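Local coordinates for nucleoside-diphosphate sugar epimerase (SulA family) (Corynebacterium glutamicum, PDB 3OH8), which probably acts as an NAD(P)-dependent epimerase on nucleoside-diphosphate sugars through a Rossmann-type epimerase/dehydratase domain, at residues 16-19 against 20-24; 24-27 against 28-32; 112-115 against 116-119; 122-125 against 126-130; 349-352 against 353-357. All blocks are in the same frame, centred on the assembly; numbering follows the deposited sequence.

Contact 1: 16-19 against 20-24; sequences VWDW and HTRKG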
loop_
_atom_site.group_PDB
_atom_site.type_symbol
_atom_site.label_atom_id
_atom_site.label_comp_id
_atom_site.label_asym_id
_atom_site.label_seq_id
_atom_site.Cartn_x
_atom_site.Cartn_y
_atom_site.Cartn_z
ATOM N N VAL A 16 5.746 1.365 -18.351
ATOM C CA VAL A 16 5.528 0.166 -17.543
ATOM C C VAL A 16 6.846 -0.503 -17.165
ATOM O O VAL A 16 7.073 -0.851 -16.002
ATOM C CB VAL A 16 4.619 -0.839 -18.269
ATOM C CG1 VAL A 16 4.465 -2.111 -17.452
ATOM C CG2 VAL A 16 3.263 -0.210 -18.543
ATOM N N TRP A 17 7.726 -0.662 -18.144
ATOM C CA TRP A 17 9.047 -1.226 -17.890
ATOM C C TRP A 17 9.782 -0.389 -16.855
ATOM O O TRP A 17 10.327 -0.902 -15.861
ATOM C CB TRP A 17 9.857 -1.248 -19.186
ATOM C CG TRP A 17 11.269 -1.656 -18.959
ATOM C CD1 TRP A 17 12.344 -0.835 -18.768
ATOM C CD2 TRP A 17 11.759 -2.997 -18.865
ATOM N NE1 TRP A 17 13.481 -1.588 -18.572
ATOM C CE2 TRP A 17 13.147 -2.917 -18.627
ATOM C CE3 TRP A 17 11.158 -4.257 -18.956
ATOM C CZ2 TRP A 17 13.942 -4.050 -18.484
ATOM C CZ3 TRP A 17 11.954 -5.386 -18.817
ATOM C CH2 TRP A 17 13.332 -5.273 -18.588
ATOM N N ASP A 18 9.791 0.913 -17.104
ATOM C CA ASP A 18 10.464 1.863 -16.239
ATOM C C ASP A 18 10.048 1.677 -14.784
ATOM O O ASP A 18 10.877 1.696 -13.876
ATOM C CB ASP A 18 10.075 3.265 -16.669
ATOM C CG ASP A 18 11.239 4.196 -16.688
ATOM O OD1 ASP A 18 11.792 4.389 -17.795
ATOM O OD2 ASP A 18 11.596 4.723 -15.605
ATOM N N TRP A 19 8.749 1.508 -14.574
ATOM C CA TRP A 19 8.196 1.365 -13.219
ATOM C C TRP A 19 8.821 0.174 -12.479
ATOM O O TRP A 19 9.114 0.247 -11.271
ATOM C CB TRP A 19 6.672 1.231 -13.321
ATOM C CG TRP A 19 5.930 1.166 -12.002
ATOM C CD1 TRP A 19 5.309 2.194 -11.351
ATOM C CD2 TRP A 19 5.719 -0.005 -11.206
ATOM N NE1 TRP A 19 4.726 1.733 -10.186
ATOM C CE2 TRP A 19 4.966 0.391 -10.078
ATOM C CE3 TRP A 19 6.107 -1.345 -11.333
ATOM C CZ2 TRP A 19 4.586 -0.518 -9.087
ATOM C CZ3 TRP A 19 5.731 -2.241 -10.353
ATOM C CH2 TRP A 19 4.977 -1.825 -9.240
ATOM N N HIS A 20 9.030 -0.921 -13.207
ATOM C CA HIS A 20 9.617 -2.139 -12.635
ATOM C C HIS A 20 11.101 -1.989 -12.281
ATOM O O HIS A 20 11.617 -2.728 -11.436
ATOM C CB HIS A 20 9.445 -3.332 -13.592
ATOM C CG HIS A 20 8.043 -3.839 -13.685
ATOM N ND1 HIS A 20 7.075 -3.220 -14.452
ATOM C CD2 HIS A 20 7.441 -4.918 -13.123
ATOM C CE1 HIS A 20 5.941 -3.888 -14.348
ATOM N NE2 HIS A 20 6.135 -4.916 -13.532
ATOM N N THR A 21 11.784 -1.033 -12.905
ATOM C CA THR A 21 13.197 -0.800 -12.609
ATOM C C THR A 21 13.431 0.012 -11.331
ATOM O O THR A 21 14.550 0.062 -10.835
ATOM C CB THR A 21 13.902 -0.048 -13.755
ATOM O OG1 THR A 21 13.479 1.323 -13.753
ATOM C CG2 THR A 21 13.573 -0.687 -15.112
ATOM N N ARG A 22 12.392 0.651 -10.793
ATOM C CA ARG A 22 12.577 1.551 -9.652
ATOM C C ARG A 22 12.580 0.850 -8.297
ATOM O O ARG A 22 11.999 -0.221 -8.138
ATOM C CB ARG A 22 11.506 2.640 -9.646
ATOM C CG ARG A 22 11.383 3.377 -10.966
ATOM C CD ARG A 22 10.777 4.746 -10.779
ATOM N NE ARG A 22 10.767 5.503 -12.026
ATOM C CZ ARG A 22 9.672 5.780 -12.726
ATOM N NH1 ARG A 22 8.480 5.369 -12.302
ATOM N NH2 ARG A 22 9.768 6.474 -13.851
ATOM N N LYS A 23 13.230 1.473 -7.319
ATOM C CA LYS A 23 13.144 1.015 -5.939
ATOM C C LYS A 23 11.682 1.000 -5.525
ATOM O O LYS A 23 10.889 1.874 -5.929
ATOM C CB LYS A 23 13.939 1.922 -4.998
ATOM C CG LYS A 23 15.442 1.876 -5.216
ATOM C CD LYS A 23 15.966 3.191 -5.765
ATOM C CE LYS A 23 16.069 4.250 -4.676
ATOM N NZ LYS A 23 17.107 3.876 -3.681
ATOM N N GLY A 24 11.323 -0.001 -4.733
ATOM C CA GLY A 24 9.948 -0.154 -4.282
ATOM C C GLY A 24 9.085 -1.074 -5.126
ATOM O O GLY A 24 8.088 -1.612 -4.632
#
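His20 turns its imidazole back along helix 13-21 and meets two side chains of the preceding turn in different ways. With CG beside its own backbone N (chi1 -72°), the ring points ND1 at the carbonyl of Val16, and the bond from ND1 to Val16 O is 2.8 Å long and nearly straight (168°). The acceptor lies in the imidazole plane, whereas the donor sits well above the carbonyl plane. Val16 runs alongside, its CG1 against CE1. Over one imidazole face comes the indole of Trp19, edge first: CE3 stands above the ring centre, and the T-shaped pair has planes 73° apart. Farther along, Asp18 O is gripped twice by Thr21, through N and through OG1; the 2.6 Å bond from Thr21 OG1 to Asp18 O lies in the carbonyl plane. The methyl CG2 of Thr21 instead touches NE1 of Trp17. Arg22 swings back so that NH2 forms a salt bridge with Asp18 OD2 at 3.1 Å, while its NH1 bonds to Thr169 O. The indole of Trp19 is wedged between helices 25-29 and 119-139, Phe96 meets the rings of Trp17 and His20 edge-to-face, and Val16 packs on strand 102-110.

Contact 2: 24-27 against 28-32; sequences GAVA and RLTPP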
loop_
_atom_site.group_PDB
_atom_site.type_symbol
_atom_site.label_atom_id
_atom_site.label_comp_id
_atom_site.label_asym_id
_atom_site.label_seq_id
_atom_site.Cartn_x
_atom_site.Cartn_y
_atom_site.Cartn_z
ATOM N N GLY A 24 11.323 -0.001 -4.733
ATOM C CA GLY A 24 9.948 -0.154 -4.282
ATOM C C GLY A 24 9.085 -1.074 -5.126
ATOM O O GLY A 24 8.088 -1.612 -4.632
ATOM N N ALA A 25 9.449 -1.274 -6.397
ATOM C CA ALA A 25 8.581 -2.055 -7.297
ATOM C C ALA A 25 8.327 -3.479 -6.817
ATOM O O ALA A 25 7.197 -3.985 -6.882
ATOM C CB ALA A 25 9.137 -2.061 -8.749
ATOM N N VAL A 26 9.380 -4.139 -6.339
ATOM C CA VAL A 26 9.231 -5.496 -5.825
ATOM C C VAL A 26 8.297 -5.512 -4.621
ATOM O O VAL A 26 7.405 -6.364 -4.527
ATOM C CB VAL A 26 10.584 -6.146 -5.453
ATOM C CG1 VAL A 26 10.346 -7.502 -4.814
ATOM C CG2 VAL A 26 11.476 -6.274 -6.699
ATOM N N ALA A 27 8.478 -4.553 -3.714
ATOM C CA ALA A 27 7.611 -4.473 -2.535
ATOM C C ALA A 27 6.134 -4.282 -2.915
ATOM O O ALA A 27 5.249 -4.936 -2.356
ATOM C CB ALA A 27 8.082 -3.356 -1.592
ATOM N N ARG A 28 5.871 -3.396 -3.872
ATOM C CA ARG A 28 4.490 -3.124 -4.297
ATOM C C ARG A 28 3.787 -4.379 -4.806
ATOM O O ARG A 28 2.620 -4.605 -4.497
ATOM C CB ARG A 28 4.431 -2.012 -5.365
ATOM C CG ARG A 28 4.966 -0.639 -4.935
ATOM C CD ARG A 28 4.173 -0.051 -3.767
ATOM N NE ARG A 28 2.819 0.325 -4.162
ATOM C CZ ARG A 28 1.872 0.734 -3.319
ATOM N NH1 ARG A 28 2.130 0.818 -2.015
ATOM N NH2 ARG A 28 0.664 1.069 -3.781
ATOM N N LEU A 29 4.488 -5.213 -5.576
ATOM C CA LEU A 29 3.843 -6.386 -6.177
ATOM C C LEU A 29 3.924 -7.675 -5.339
ATOM O O LEU A 29 3.373 -8.710 -5.723
ATOM C CB LEU A 29 4.391 -6.636 -7.597
ATOM C CG LEU A 29 4.285 -5.451 -8.551
ATOM C CD1 LEU A 29 4.613 -5.894 -10.006
ATOM C CD2 LEU A 29 2.892 -4.811 -8.465
ATOM N N THR A 30 4.605 -7.618 -4.200
ATOM C CA THR A 30 4.657 -8.769 -3.302
ATOM C C THR A 30 3.293 -8.937 -2.623
ATOM O O THR A 30 2.796 -8.011 -1.997
ATOM C CB THR A 30 5.763 -8.609 -2.222
ATOM O OG1 THR A 30 7.045 -8.558 -2.855
ATOM C CG2 THR A 30 5.747 -9.789 -1.253
ATOM N N PRO A 31 2.673 -10.118 -2.763
ATOM C CA PRO A 31 1.336 -10.331 -2.194
ATOM C C PRO A 31 1.340 -10.239 -0.657
ATOM O O PRO A 31 2.154 -10.888 0.006
ATOM C CB PRO A 31 0.983 -11.761 -2.638
ATOM C CG PRO A 31 1.864 -12.034 -3.817
ATOM C CD PRO A 31 3.136 -11.269 -3.563
ATOM N N PRO A 32 0.424 -9.442 -0.091
ATOM C CA PRO A 32 0.375 -9.293 1.370
ATOM C C PRO A 32 -0.071 -10.578 2.050
ATOM O O PRO A 32 0.172 -10.735 3.243
ATOM C CB PRO A 32 -0.705 -8.216 1.589
ATOM C CG PRO A 32 -0.971 -7.615 0.251
ATOM C CD PRO A 32 -0.585 -8.622 -0.776
HETATM O O HOH W 1 2.374 -5.125 -1.434
#
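Thr30 folds its hydroxyl back onto the carbonyl of Val26 toward the C-terminal side of the short helix 25-29, whose N-cap position is held by Gly24. The threonine places OG1 beside its own backbone N (chi1 -63°), which brings the hydroxyl back toward Val26; OG1 donates to Val26 O at 2.8 Å from above the carbonyl plane. The same oxygen receives only weak bonds from the amides of Leu29 and Thr30, making the hydroxyl its shortest partner here. CG1 of Val26 lies near this hydroxyl.

At the start of the helix, Gly24 O takes the amide of Arg28 at 2.9 Å, almost end-on to the carbonyl. Gly24 has a positive phi of 94°, a conformation readily adopted by glycine. Arg28 does not stretch out: its first torsion (chi1 -61°) sets CG 3.3 Å from Gly24 O, and bends at chi2 and chi3 then curl the rest of the chain and deliver NE to a salt bridge with Asp132 of helix 119-139. Leu29 brings its CG near Ala25 O, at 3.7 Å, and its tip packs against Trp19.

Beside the carbonyls on this side of the helix, a water lies 3.0 Å from both Ala27 O and Thr30 O.

Contact 3: 112-115 against 116-119; sequences RLPA and STLT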
loop_
_atom_site.group_PDB
_atom_site.type_symbol
_atom_site.label_atom_id
_atom_site.label_comp_id
_atom_site.label_asym_id
_atom_site.label_seq_id
_atom_site.Cartn_x
_atom_site.Cartn_y
_atom_site.Cartn_z
ATOM N N ARG A 112 6.728 -26.603 -9.744
ATOM C CA ARG A 112 5.915 -27.814 -9.655
ATOM C C ARG A 112 4.592 -27.568 -8.947
ATOM O O ARG A 112 3.727 -28.444 -8.909
ATOM C CB ARG A 112 6.690 -28.980 -9.028
ATOM C CG ARG A 112 7.689 -29.600 -9.987
ATOM C CD ARG A 112 7.977 -31.056 -9.694
ATOM N NE ARG A 112 8.615 -31.701 -10.838
ATOM C CZ ARG A 112 9.915 -31.628 -11.107
ATOM N NH1 ARG A 112 10.721 -30.936 -10.310
ATOM N NH2 ARG A 112 10.410 -32.244 -12.174
ATOM N N LEU A 113 4.439 -26.366 -8.401
ATOM C CA LEU A 113 3.175 -25.948 -7.812
ATOM C C LEU A 113 2.095 -25.937 -8.882
ATOM O O LEU A 113 2.314 -25.430 -9.979
ATOM C CB LEU A 113 3.298 -24.540 -7.232
ATOM C CG LEU A 113 4.440 -24.245 -6.268
ATOM C CD1 LEU A 113 4.463 -22.770 -5.914
ATOM C CD2 LEU A 113 4.294 -25.099 -5.024
ATOM N N PRO A 114 0.924 -26.501 -8.569
ATOM C CA PRO A 114 -0.209 -26.424 -9.495
ATOM C C PRO A 114 -0.606 -24.972 -9.757
ATOM O O PRO A 114 -0.502 -24.125 -8.860
ATOM C CB PRO A 114 -1.331 -27.159 -8.747
ATOM C CG PRO A 114 -0.867 -27.261 -7.323
ATOM C CD PRO A 114 0.623 -27.323 -7.388
ATOM N N ALA A 115 -1.047 -24.691 -10.978
ATOM C CA ALA A 115 -1.484 -23.352 -11.346
ATOM C C ALA A 115 -2.442 -22.782 -10.306
ATOM O O ALA A 115 -2.378 -21.603 -9.970
ATOM C CB ALA A 115 -2.143 -23.371 -12.712
ATOM N N SER A 116 -3.328 -23.626 -9.793
ATOM C CA SER A 116 -4.293 -23.190 -8.803
ATOM C C SER A 116 -3.620 -22.556 -7.587
ATOM O O SER A 116 -4.233 -21.763 -6.874
ATOM C CB SER A 116 -5.171 -24.359 -8.366
ATOM O OG SER A 116 -6.062 -23.953 -7.340
ATOM N N THR A 117 -2.359 -22.911 -7.360
ATOM C CA THR A 117 -1.573 -22.386 -6.245
ATOM C C THR A 117 -1.120 -20.937 -6.481
ATOM O O THR A 117 -0.800 -20.207 -5.535
ATOM C CB THR A 117 -0.296 -23.245 -6.047
ATOM O OG1 THR A 117 -0.661 -24.613 -5.817
ATOM C CG2 THR A 117 0.536 -22.735 -4.881
ATOM N N LEU A 118 -1.089 -20.527 -7.745
ATOM C CA LEU A 118 -0.449 -19.278 -8.119
ATOM C C LEU A 118 -1.452 -18.231 -8.558
ATOM O O LEU A 118 -1.098 -17.081 -8.780
ATOM C CB LEU A 118 0.528 -19.532 -9.262
ATOM C CG LEU A 118 1.627 -20.559 -8.989
ATOM C CD1 LEU A 118 2.169 -21.124 -10.298
ATOM C CD2 LEU A 118 2.735 -19.935 -8.151
ATOM N N THR A 119 -2.703 -18.635 -8.700
ATOM C CA THR A 119 -3.743 -17.739 -9.171
ATOM C C THR A 119 -3.866 -16.460 -8.337
ATOM O O THR A 119 -3.915 -15.350 -8.879
ATOM C CB THR A 119 -5.091 -18.471 -9.208
ATOM O OG1 THR A 119 -5.065 -19.427 -10.273
ATOM C CG2 THR A 119 -6.210 -17.497 -9.449
#
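The contact forms two overlapping beta-turns in the connection that leads from strand 102-110 of the antiparallel sheet into helix 119-139. Pro114 and Ala115 supply the carbonyls around which the chain winds. Thr117 N donates to Pro114 O at 2.7 Å, closing the first turn, and Leu118 N to Ala115 O at 2.8 Å, closing the second. The second bond is the straighter, at 162°, and both donors approach from above the respective carbonyl planes. Ala115 O is also approached by Thr119, but its bonds from Thr119 N and OG1 are weak.

Thr117 meets two residues with its two branches. OG1 lies beside its own backbone N (chi1 -58°), which turns the hydroxyl onto the Pro114 ring: Thr117 OG1 is 3.1 Å from Pro114 CG and also close to CD. The CG2 methyl, on the other branch, faces Leu113, whose CB and CD1 both lie about 4.1 Å from it. Thr117 and Leu113 cross at about a right angle. Leu113 also reaches past the turns to Leu118, again nearly at right angles, with Leu113 CD1 4.0 Å from Leu118 CD2. A small apolar patch thus spans the turns, while the Pro114 ring and the Ser116 side chain lie at the surface.

Leu118 continues inward to Trp90 and, together with Ala115, packs on Leu3 of strand 3-9. Ala115 and Ser116 touch Ile454 of helix 448-454, while Thr119, where helix 119-139 begins, meets Gln451 of that same helix.

Contact 4: 122-125 against 126-130; sequences FAYR and QTQLI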
loop_
_atom_site.group_PDB
_atom_site.type_symbol
_atom_site.label_atom_id
_atom_site.label_comp_id
_atom_site.label_asym_id
_atom_site.label_seq_id
_atom_site.Cartn_x
_atom_site.Cartn_y
_atom_site.Cartn_z
ATOM N N PHE A 122 -0.853 -14.020 -8.653
ATOM C CA PHE A 122 -0.823 -13.268 -9.897
ATOM C C PHE A 122 -1.966 -12.297 -10.077
ATOM O O PHE A 122 -1.782 -11.230 -10.655
ATOM C CB PHE A 122 -0.589 -14.177 -11.099
ATOM C CG PHE A 122 0.851 -14.497 -11.273
ATOM C CD1 PHE A 122 1.702 -13.564 -11.845
ATOM C CD2 PHE A 122 1.385 -15.656 -10.746
ATOM C CE1 PHE A 122 3.068 -13.819 -11.952
ATOM C CE2 PHE A 122 2.744 -15.921 -10.850
ATOM C CZ PHE A 122 3.584 -15.000 -11.450
ATOM N N ALA A 123 -3.131 -12.634 -9.541
ATOM C CA ALA A 123 -4.244 -11.701 -9.576
ATOM C C ALA A 123 -3.848 -10.425 -8.820
ATOM O O ALA A 123 -4.186 -9.312 -9.242
ATOM C CB ALA A 123 -5.498 -12.334 -8.960
ATOM N N TYR A 124 -3.118 -10.592 -7.714
ATOM C CA TYR A 124 -2.641 -9.443 -6.932
ATOM C C TYR A 124 -1.618 -8.608 -7.708
ATOM O O TYR A 124 -1.737 -7.380 -7.791
ATOM C CB TYR A 124 -2.011 -9.887 -5.596
ATOM C CG TYR A 124 -1.514 -8.703 -4.793
ATOM C CD1 TYR A 124 -2.393 -7.969 -3.986
ATOM C CD2 TYR A 124 -0.193 -8.290 -4.874
ATOM C CE1 TYR A 124 -1.959 -6.864 -3.263
ATOM C CE2 TYR A 124 0.261 -7.181 -4.146
ATOM C CZ TYR A 124 -0.630 -6.479 -3.342
ATOM O OH TYR A 124 -0.194 -5.385 -2.628
ATOM N N ARG A 125 -0.611 -9.277 -8.265
ATOM C CA ARG A 125 0.401 -8.601 -9.069
ATOM C C ARG A 125 -0.239 -7.776 -10.187
ATOM O O ARG A 125 0.154 -6.628 -10.409
ATOM C CB ARG A 125 1.407 -9.600 -9.665
ATOM C CG ARG A 125 2.278 -10.348 -8.665
ATOM C CD ARG A 125 3.296 -11.253 -9.398
ATOM N NE ARG A 125 4.016 -10.505 -10.433
ATOM C CZ ARG A 125 5.179 -9.889 -10.240
ATOM N NH1 ARG A 125 5.782 -9.953 -9.055
ATOM N NH2 ARG A 125 5.734 -9.203 -11.225
ATOM N N GLN A 126 -1.219 -8.356 -10.883
ATOM C CA GLN A 126 -1.911 -7.665 -11.980
ATOM C C GLN A 126 -2.749 -6.461 -11.513
ATOM O O GLN A 126 -2.624 -5.348 -12.050
ATOM C CB GLN A 126 -2.803 -8.638 -12.770
ATOM C CG GLN A 126 -2.054 -9.824 -13.367
ATOM C CD GLN A 126 -2.975 -10.875 -13.991
ATOM O OE1 GLN A 126 -2.533 -11.687 -14.801
ATOM N NE2 GLN A 126 -4.249 -10.865 -13.611
ATOM N N THR A 127 -3.623 -6.678 -10.535
ATOM C CA THR A 127 -4.459 -5.578 -10.041
ATOM C C THR A 127 -3.604 -4.474 -9.418
ATOM O O THR A 127 -3.849 -3.290 -9.637
ATOM C CB THR A 127 -5.555 -6.052 -9.037
ATOM O OG1 THR A 127 -4.949 -6.762 -7.952
ATOM C CG2 THR A 127 -6.535 -6.986 -9.740
ATOM N N GLN A 128 -2.600 -4.859 -8.645
ATOM C CA GLN A 128 -1.789 -3.871 -7.942
ATOM C C GLN A 128 -1.020 -3.000 -8.923
ATOM O O GLN A 128 -0.945 -1.783 -8.766
ATOM C CB GLN A 128 -0.812 -4.545 -6.968
ATOM C CG GLN A 128 -0.082 -3.559 -6.054
ATOM C CD GLN A 128 -0.988 -3.016 -4.953
ATOM O OE1 GLN A 128 -2.069 -3.550 -4.697
ATOM N NE2 GLN A 128 -0.527 -1.988 -4.272
ATOM N N LEU A 129 -0.434 -3.625 -9.933
ATOM C CA LEU A 129 0.292 -2.885 -10.960
ATOM C C LEU A 129 -0.616 -1.886 -11.651
ATOM O O LEU A 129 -0.263 -0.706 -11.806
ATOM C CB LEU A 129 0.828 -3.847 -12.035
ATOM C CG LEU A 129 2.134 -3.483 -12.750
ATOM C CD1 LEU A 129 2.104 -3.844 -14.252
ATOM C CD2 LEU A 129 2.540 -2.046 -12.542
ATOM N N ILE A 130 -1.771 -2.362 -12.110
ATOM C CA ILE A 130 -2.654 -1.505 -12.889
ATOM C C ILE A 130 -3.195 -0.369 -12.016
ATOM O O ILE A 130 -3.253 0.784 -12.450
ATOM C CB ILE A 130 -3.802 -2.301 -13.605
ATOM C CG1 ILE A 130 -4.539 -1.398 -14.587
ATOM C CG2 ILE A 130 -4.821 -2.846 -12.618
ATOM C CD1 ILE A 130 -3.651 -0.382 -15.237
#
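Phe122 contributes its carbonyl to the second segment: Gln126 N donates to Phe122 O at 2.9 Å, and the aliphatic CG of Gln126 settles against the same oxygen, while the phenyl ring leads away toward His92. Ala123 follows, its O accepting the amide of Thr127 at 3.0 Å. OG1 of Thr127, set between its own backbone N and carbonyl carbon (chi1 55°), also lies near Ala123 O but has a hydrogen-bond partner in Glu443. Tyr124 carries the main side-chain contact. Its ring and Gln128 run side by side in the same direction, with Gln128 CB over one face in a CH-pi contact, 4.2 Å from the ring centroid. A bend at chi2 (75°) carries the Gln128 amide alongside the phenol end, where its plane lies 14° from that of the ring. That amide is fixed at both ends, OE1 to His438 and NE2 to Asp343, and His438 also stacks on Tyr124. Arg125 closes the series by accepting Leu129 N at 3.1 Å. Such consecutive i to i+4 bonds are those of a regular alpha-helix, here the long helix 119-139 that packs against strands 3-9 and 102-110 of the antiparallel sheet.

Contact 5: 349-352 against 353-357; sequences YYRA and IVDAQ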
loop_
_atom_site.group_PDB
_atom_site.type_symbol
_atom_site.label_atom_id
_atom_site.label_comp_id
_atom_site.label_asym_id
_atom_site.label_seq_id
_atom_site.Cartn_x
_atom_site.Cartn_y
_atom_site.Cartn_z
ATOM N N TYR A 349 -2.118 9.635 1.443
ATOM C CA TYR A 349 -0.869 10.266 1.869
ATOM C C TYR A 349 -0.106 10.833 0.679
ATOM O O TYR A 349 0.365 11.975 0.698
ATOM C CB TYR A 349 0.016 9.266 2.628
ATOM C CG TYR A 349 -0.285 9.244 4.122
ATOM C CD1 TYR A 349 0.212 10.234 4.962
ATOM C CD2 TYR A 349 -1.044 8.218 4.687
ATOM C CE1 TYR A 349 -0.060 10.215 6.342
ATOM C CE2 TYR A 349 -1.319 8.193 6.050
ATOM C CZ TYR A 349 -0.833 9.199 6.869
ATOM O OH TYR A 349 -1.106 9.169 8.225
ATOM N N TYR A 350 0.025 10.004 -0.351
ATOM C CA TYR A 350 0.778 10.357 -1.549
ATOM C C TYR A 350 0.160 11.603 -2.166
ATOM O O TYR A 350 0.857 12.585 -2.428
ATOM C CB TYR A 350 0.755 9.160 -2.506
ATOM C CG TYR A 350 1.720 9.202 -3.670
ATOM C CD1 TYR A 350 1.784 10.299 -4.511
ATOM C CD2 TYR A 350 2.537 8.106 -3.954
ATOM C CE1 TYR A 350 2.663 10.316 -5.606
ATOM C CE2 TYR A 350 3.410 8.111 -5.033
ATOM C CZ TYR A 350 3.465 9.220 -5.856
ATOM O OH TYR A 350 4.336 9.219 -6.927
ATOM N N ARG A 351 -1.159 11.587 -2.350
ATOM C CA ARG A 351 -1.846 12.768 -2.840
ATOM C C ARG A 351 -1.594 13.995 -1.964
ATOM O O ARG A 351 -1.334 15.088 -2.479
ATOM C CB ARG A 351 -3.358 12.528 -2.966
ATOM C CG ARG A 351 -4.061 13.724 -3.575
ATOM C CD ARG A 351 -5.567 13.558 -3.750
ATOM N NE ARG A 351 -6.091 14.790 -4.328
ATOM C CZ ARG A 351 -7.188 14.885 -5.067
ATOM N NH1 ARG A 351 -7.931 13.815 -5.314
ATOM N NH2 ARG A 351 -7.526 16.067 -5.572
ATOM N N ALA A 352 -1.696 13.828 -0.644
ATOM C CA ALA A 352 -1.484 14.964 0.263
ATOM C C ALA A 352 -0.096 15.574 0.055
ATOM O O ALA A 352 0.080 16.793 0.082
ATOM C CB ALA A 352 -1.662 14.525 1.718
ATOM N N ILE A 353 0.892 14.708 -0.149
ATOM C CA ILE A 353 2.258 15.161 -0.356
ATOM C C ILE A 353 2.381 16.114 -1.549
ATOM O O ILE A 353 3.008 17.176 -1.440
ATOM C CB ILE A 353 3.216 13.961 -0.521
ATOM C CG1 ILE A 353 3.344 13.201 0.803
ATOM C CG2 ILE A 353 4.571 14.409 -1.045
ATOM C CD1 ILE A 353 4.111 11.875 0.654
ATOM N N VAL A 354 1.759 15.756 -2.669
ATOM C CA VAL A 354 1.951 16.504 -3.926
ATOM C C VAL A 354 0.857 17.525 -4.255
ATOM O O VAL A 354 1.082 18.440 -5.043
ATOM C CB VAL A 354 2.131 15.550 -5.150
ATOM C CG1 VAL A 354 3.173 14.483 -4.856
ATOM C CG2 VAL A 354 0.821 14.891 -5.517
ATOM N N ASP A 355 -0.313 17.387 -3.636
ATOM C CA ASP A 355 -1.478 18.185 -4.014
ATOM C C ASP A 355 -1.723 19.321 -3.024
ATOM O O ASP A 355 -2.235 19.105 -1.926
ATOM C CB ASP A 355 -2.715 17.280 -4.116
ATOM C CG ASP A 355 -3.956 18.015 -4.607
ATOM O OD1 ASP A 355 -3.871 19.218 -4.937
ATOM O OD2 ASP A 355 -5.025 17.374 -4.659
ATOM N N ALA A 356 -1.354 20.533 -3.419
ATOM C CA ALA A 356 -1.503 21.686 -2.542
ATOM C C ALA A 356 -2.966 21.991 -2.184
ATOM O O ALA A 356 -3.215 22.838 -1.341
ATOM C CB ALA A 356 -0.840 22.910 -3.152
ATOM N N GLN A 357 -3.925 21.304 -2.811
ATOM C CA GLN A 357 -5.340 21.479 -2.455
ATOM C C GLN A 357 -5.661 20.859 -1.102
ATOM O O GLN A 357 -6.684 21.170 -0.481
ATOM C CB GLN A 357 -6.252 20.812 -3.479
ATOM C CG GLN A 357 -6.337 21.488 -4.823
ATOM C CD GLN A 357 -7.171 20.679 -5.805
ATOM O OE1 GLN A 357 -6.804 19.562 -6.175
ATOM N NE2 GLN A 357 -8.298 21.238 -6.226
#
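Ile353 opens the last turn of helix 342-354 by donating its amide to Tyr349 O at 2.9 Å. Its CG1 branch, beside the backbone N, lies 3.2 Å from Tyr349 O and carries CD1 over the same carbonyl. Val354 is held less firmly, its N making only weak bonds to Tyr350 O and Arg351 O; its CG1 methyl lies near the ring of Tyr350, in loose apolar contact with CE1.

At Asp355 the chain leaves the helix, and its side chain secures the exit. Asp355 N still reaches Arg351 O at 2.8 Å, nearly end-on to the carbonyl. Its carboxylate, placed with CG anti to the backbone N (chi1 -176°), runs beside the fully extended Arg351 chain. Arg351 grips it side-on with two nitrogens on a single oxygen: NE is 2.8 Å and NH2 3.0 Å from Asp355 OD2. That oxygen presents its anti lone pair to NE and is met by NH2 nearly along its C-O bond, and the two planar groups are nearly coplanar, 21° apart. The other oxygen, OD1, accepts Gln357 N at 3.0 Å from above the carboxylate plane, forming an Asx turn. One carboxylate therefore ties the helix side to the loop that follows, while Arg351 NH1 turns to His425.

Within the Rossmann-type region the helix packs on the mixed sheet, Tyr349 on strands 204-207 and 248-254 and Ile353 on strand 204-207 and helix 158-169. Tyr350 rests on helix 158-169 and links to helix 119-139 by meeting Phe135 edge-to-face; Arg298 binds Ala352 O.

Overall arrangement
Contacts 1, 2 and 4 form one continuous cluster. Contacts 1 and 2 share Gly24, their centres 11 Å apart, and Trp19 CH2 lies 3.7 Å from Leu29 CD2. Contact 4 touches both: Leu129 CD2 is 3.8 Å from Trp19 CE3, and Tyr124 CE1 is 3.3 Å from Pro32 CD. Contact 3 adjoins contact 4 in sequence, leading into helix 119-139, but their centres are 16 Å apart. Contact 5 stands apart in the epimerase/dehydratase family region, its nearest atoms about 7 Å from contact 2, and its centre 40 Å from that of contact 3. Helix 342-354, which carries contact 5, nevertheless reaches contact 4 through its N-terminal end.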